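Local coordinates for protein agglutinin (Rhizoctonia solani, PDB 4G9M) that probably binds carbohydrates as a lectin of the ricin-type beta-trefoil family that assembles into a domain-swapped dimer, at residues K13-T17 against T132-K136; T67-T71 against V82-V88. All coordinates share one frame; numbering follows the deposited sequence.

How the contacts relate
Contacts 1 and 2 lie on opposite sides of the chain's centre, with their own centres 21 Å apart and their nearest atoms about 12 Å apart, so they do not touch. Along the sequence, contact 1 joins 13-17 to 132-136 across 114 intervening residues, and both segments of contact 2 fall within that span. Strand 8-14, whose end lies in contact 1, pairs with strand 137-141, which follows segment 132-136, in a four-stranded antiparallel sheet; strand 58-62, at the far edge of that sheet, packs on contact 2. Contact 1 therefore ties early chain to late chain, whereas contact 2 is a local hairpin, two different scales of closure within one beta-trefoil.

Contact 1: K13-T17 against T132-K136; sequences KNVST and TDNQK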
loop_
_atom_site.group_PDB
_atom_site.type_symbol
_atom_site.label_atom_id
_atom_site.label_comp_id
_atom_site.label_asym_id
_atom_site.label_seq_id
_atom_site.Cartn_x
_atom_site.Cartn_y
_atom_site.Cartn_z
ATOM N N LYS B 13 0.355 -5.932 14.147
ATOM C CA LYS B 13 -0.554 -6.920 14.706
ATOM C C LYS B 13 -1.222 -7.747 13.617
ATOM O O LYS B 13 -1.894 -7.205 12.737
ATOM C CB LYS B 13 -1.621 -6.234 15.578
ATOM C CG LYS B 13 -2.615 -7.216 16.190
ATOM C CD LYS B 13 -3.628 -6.491 17.066
ATOM C CE LYS B 13 -4.448 -5.492 16.263
ATOM N NZ LYS B 13 -5.410 -6.169 15.347
ATOM N N ASN B 14 -1.057 -9.060 13.678
ATOM C CA ASN B 14 -1.648 -9.902 12.637
ATOM C C ASN B 14 -3.175 -9.815 12.674
ATOM O O ASN B 14 -3.791 -9.950 13.726
ATOM C CB ASN B 14 -1.181 -11.348 12.778
ATOM C CG ASN B 14 -1.540 -12.180 11.585
ATOM O OD1 ASN B 14 -2.587 -12.822 11.558
ATOM N ND2 ASN B 14 -0.672 -12.169 10.574
ATOM N N VAL B 15 -3.780 -9.585 11.512
ATOM C CA VAL B 15 -5.227 -9.425 11.422
ATOM C C VAL B 15 -5.983 -10.690 11.876
ATOM O O VAL B 15 -7.003 -10.605 12.556
ATOM C CB VAL B 15 -5.659 -8.969 9.995
ATOM C CG1 VAL B 15 -7.172 -9.115 9.791
ATOM C CG2 VAL B 15 -5.210 -7.525 9.725
ATOM N N SER B 16 -5.468 -11.860 11.520
ATOM C CA SER B 16 -6.132 -13.106 11.887
ATOM C C SER B 16 -6.035 -13.429 13.380
ATOM O O SER B 16 -7.043 -13.754 14.012
ATOM C CB SER B 16 -5.562 -14.281 11.086
ATOM O OG SER B 16 -6.188 -15.518 11.440
ATOM N N THR B 17 -4.830 -13.348 13.936
ATOM C CA THR B 17 -4.560 -13.914 15.260
ATOM C C THR B 17 -4.611 -12.908 16.391
ATOM O O THR B 17 -4.878 -13.277 17.537
ATOM C CB THR B 17 -3.175 -14.562 15.322
ATOM O OG1 THR B 17 -2.168 -13.560 15.112
ATOM C CG2 THR B 17 -3.034 -15.662 14.271
ATOM N N THR B 132 -5.331 -13.940 2.475
ATOM C CA THR B 132 -5.960 -14.456 3.679
ATOM C C THR B 132 -5.581 -13.548 4.854
ATOM O O THR B 132 -4.566 -12.837 4.805
ATOM C CB THR B 132 -5.565 -15.931 3.948
ATOM O OG1 THR B 132 -4.140 -16.071 3.892
ATOM C CG2 THR B 132 -6.177 -16.854 2.898
ATOM N N ASP B 133 -6.407 -13.534 5.901
ATOM C CA ASP B 133 -6.208 -12.598 7.015
ATOM C C ASP B 133 -4.872 -12.762 7.751
ATOM O O ASP B 133 -4.369 -11.812 8.328
ATOM C CB ASP B 133 -7.376 -12.661 8.014
ATOM C CG ASP B 133 -8.618 -11.968 7.499
ATOM O OD1 ASP B 133 -8.571 -11.434 6.370
ATOM O OD2 ASP B 133 -9.640 -11.951 8.222
ATOM N N ASN B 134 -4.281 -13.961 7.711
ATOM C CA ASN B 134 -2.975 -14.156 8.360
ATOM C C ASN B 134 -1.839 -13.523 7.557
ATOM O O ASN B 134 -0.683 -13.501 7.994
ATOM C CB ASN B 134 -2.692 -15.634 8.601
ATOM C CG ASN B 134 -2.616 -16.420 7.309
ATOM O OD1 ASN B 134 -3.511 -16.334 6.461
ATOM N ND2 ASN B 134 -1.534 -17.163 7.135
ATOM N N GLN B 135 -2.184 -12.993 6.382
ATOM C CA GLN B 135 -1.214 -12.288 5.545
ATOM C C GLN B 135 -1.506 -10.788 5.531
ATOM O O GLN B 135 -1.105 -10.071 4.609
ATOM C CB GLN B 135 -1.255 -12.827 4.111
ATOM C CG GLN B 135 -1.256 -14.340 4.005
ATOM C CD GLN B 135 -1.231 -14.806 2.569
ATOM O OE1 GLN B 135 -2.051 -14.375 1.747
ATOM N NE2 GLN B 135 -0.268 -15.671 2.243
ATOM N N LYS B 136 -2.222 -10.315 6.551
ATOM C CA LYS B 136 -2.544 -8.893 6.674
ATOM C C LYS B 136 -2.165 -8.455 8.066
ATOM O O LYS B 136 -2.332 -9.217 9.024
ATOM C CB LYS B 136 -4.030 -8.638 6.440
ATOM C CG LYS B 136 -4.488 -8.961 5.019
ATOM C CD LYS B 136 -5.998 -9.071 4.949
ATOM C CE LYS B 136 -6.402 -9.801 3.672
ATOM N NZ LYS B 136 -7.820 -10.249 3.740
#
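V15 meets K136 through both backbone and side chain, where strand 8-14 of the beta-trefoil gives way to a turn and the chain runs into its last strand. Q135, K136 and W137 match the Gln-x-Trp signature of ricin-type trefoils, so segment 132-136 carries its first two residues. The tight part has two strong bonds. V15 N donates to K136 O at 2.9 Å with an N-H...O angle of 173°, close to straight. N14 ND2 reaches N134 O at 2.9 Å; the acceptor lies in the plane of the N14 amide, yet the donor stands 52° out of the carbonyl plane, so the bond does not use a lone-pair direction. A chi1 of -169° turns the N14 amide away from its own N and keeps OD1 near the following turn, where S16 N at 3.0 Å and T17 N each donate weakly to N14 OD1. The amide is thus held at both ends, and its buried side chain also packs on L113 and W137. V15 spreads its two methyls over segment 132-136: CG2 rests 3.7 Å from K136 CB, while CG1 lies obliquely across D133, 3.9 Å from its CG.

Toward the more exposed side the evidence thins. S16 N to D133 O is a weak bond, 3.4 Å long, on a carbonyl that also receives K136 N. S16 contributes mainly CB, 3.6 Å from N134 N. The carboxylate of D133, only partly covered, is itself engaged: K136, whose chain is extended beyond CG, carries NZ to D96 as well as to D133, and NZ meets D133 OD1 at 3.0 Å, nearly along its C-O axis.

Contact 2: T67-T71 against V82-V88; sequences TYVGT and VGSTTAV
Y68 lays its CB and the root of its ring against A87, with Y68 CB 3.5 Å from A87 CB, in a beta hairpin of the trefoil formed by strands 68-71 and 81-84. The methyl approaches the ring obliquely, while S84 O lies in plane at the ring edge, 3.8 Å from Y68 CD1. Y68 N donates to S84 O at 2.8 Å and 171°, so ring and backbone of Y68 share one carbonyl. S84 N donates back to Y68 O, which identifies Y68 and S84 as an antiparallel hydrogen-bonded pair; V69 and G83 form the non-hydrogen-bonded pair, and G70 and V82 the next hydrogen-bonded one. Within that last pair the two bonds differ: G70 N meets V82 O almost in line with the carbonyl, whereas V82 N reaches G70 O from 63° above its plane.

Beyond the strand, 85-88 folds back over the hairpin. S84 starts the return as an ST turn: OG, anti to the backbone N (chi1 -177°), accepts from T86 N at 2.9 Å and also bonds to E30. V88 N then donates to V69 O at 2.9 Å, and V88 CG2 closes on the bare CA of G70 at 3.6 Å. Y126 of strand 122-128 packs on V69, T71 and V88. Two waters bridge the backbones: one donates to both V69 O and V88 O, and the other accepts from T71 N at 3.0 Å while donating to T86 O.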
loop_
_atom_site.group_PDB
_atom_site.type_symbol
_atom_site.label_atom_id
_atom_site.label_comp_id
_atom_site.label_asym_id
_atom_site.label_seq_id
_atom_site.Cartn_x
_atom_site.Cartn_y
_atom_site.Cartn_z
ATOM N N THR B 67 18.600 -4.921 13.565
ATOM C CA THR B 67 18.601 -5.677 12.318
ATOM C C THR B 67 17.257 -5.551 11.612
ATOM O O THR B 67 16.284 -5.040 12.179
ATOM C CB THR B 67 18.968 -7.150 12.526
ATOM O OG1 THR B 67 18.074 -7.759 13.468
ATOM C CG2 THR B 67 20.394 -7.274 13.033
ATOM N N TYR B 68 17.209 -6.025 10.376
ATOM C CA TYR B 68 16.064 -5.783 9.522
ATOM C C TYR B 68 15.269 -7.039 9.234
ATOM O O TYR B 68 15.784 -8.163 9.320
ATOM C CB TYR B 68 16.538 -5.205 8.192
ATOM C CG TYR B 68 17.196 -3.855 8.304
ATOM C CD1 TYR B 68 18.540 -3.742 8.637
ATOM C CD2 TYR B 68 16.459 -2.677 8.109
ATOM C CE1 TYR B 68 19.150 -2.496 8.742
ATOM C CE2 TYR B 68 17.067 -1.424 8.219
ATOM C CZ TYR B 68 18.403 -1.344 8.529
ATOM O OH TYR B 68 19.008 -0.107 8.639
ATOM N N VAL B 69 14.014 -6.846 8.850
ATOM C CA VAL B 69 13.227 -7.947 8.290
ATOM C C VAL B 69 13.920 -8.430 7.032
ATOM O O VAL B 69 14.102 -7.668 6.080
ATOM C CB VAL B 69 11.800 -7.504 7.942
ATOM C CG1 VAL B 69 11.102 -8.527 7.014
ATOM C CG2 VAL B 69 11.011 -7.291 9.231
ATOM N N GLY B 70 14.309 -9.698 7.039
ATOM C CA GLY B 70 15.049 -10.267 5.934
ATOM C C GLY B 70 14.628 -11.696 5.704
ATOM O O GLY B 70 13.503 -12.097 6.040
ATOM N N THR B 71 15.527 -12.477 5.122
ATOM C CA THR B 71 15.188 -13.850 4.764
ATOM C C THR B 71 16.313 -14.837 5.079
ATOM O O THR B 71 17.491 -14.491 5.053
ATOM C CB THR B 71 14.772 -13.948 3.278
ATOM O OG1 THR B 71 14.339 -15.284 2.967
ATOM C CG2 THR B 71 15.927 -13.556 2.378
ATOM N N VAL B 82 13.363 -13.625 8.861
ATOM C CA VAL B 82 14.348 -13.597 9.939
ATOM C C VAL B 82 14.976 -12.219 10.071
ATOM O O VAL B 82 14.902 -11.397 9.145
ATOM C CB VAL B 82 15.490 -14.608 9.695
ATOM C CG1 VAL B 82 14.957 -16.053 9.657
ATOM C CG2 VAL B 82 16.279 -14.258 8.419
ATOM N N GLY B 83 15.591 -11.964 11.225
ATOM C CA GLY B 83 16.354 -10.742 11.421
ATOM C C GLY B 83 17.677 -10.835 10.684
ATOM O O GLY B 83 18.369 -11.850 10.765
ATOM N N SER B 84 18.046 -9.773 9.971
ATOM C CA SER B 84 19.213 -9.834 9.087
ATOM C C SER B 84 19.889 -8.477 8.999
ATOM O O SER B 84 19.239 -7.444 9.157
ATOM C CB SER B 84 18.784 -10.266 7.682
ATOM O OG SER B 84 19.899 -10.415 6.809
ATOM N N THR B 85 21.191 -8.481 8.734
ATOM C CA THR B 85 21.923 -7.240 8.486
ATOM C C THR B 85 21.593 -6.810 7.041
ATOM O O THR B 85 21.909 -5.700 6.614
ATOM C CB THR B 85 23.446 -7.451 8.685
ATOM O OG1 THR B 85 23.678 -8.116 9.934
ATOM C CG2 THR B 85 24.176 -6.155 8.754
ATOM N N THR B 86 20.965 -7.719 6.297
ATOM C CA THR B 86 20.480 -7.417 4.951
ATOM C C THR B 86 18.955 -7.364 4.897
ATOM O O THR B 86 18.275 -8.398 4.947
ATOM C CB THR B 86 20.969 -8.460 3.920
ATOM O OG1 THR B 86 22.389 -8.597 4.012
ATOM C CG2 THR B 86 20.602 -8.002 2.497
ATOM N N ALA B 87 18.408 -6.157 4.787
ATOM C CA ALA B 87 16.975 -5.998 4.677
ATOM C C ALA B 87 16.447 -6.564 3.367
ATOM O O ALA B 87 17.048 -6.383 2.310
ATOM C CB ALA B 87 16.600 -4.517 4.767
ATOM N N VAL B 88 15.314 -7.250 3.440
ATOM C CA VAL B 88 14.521 -7.457 2.245
ATOM C C VAL B 88 13.643 -6.214 2.042
ATOM O O VAL B 88 12.832 -5.882 2.914
ATOM C CB VAL B 88 13.634 -8.708 2.384
ATOM C CG1 VAL B 88 12.554 -8.746 1.293
ATOM C CG2 VAL B 88 14.492 -9.967 2.347
HETATM O O HOH W 1 13.001 -5.000 5.600
HETATM O O HOH W 2 17.956 -11.049 4.097
#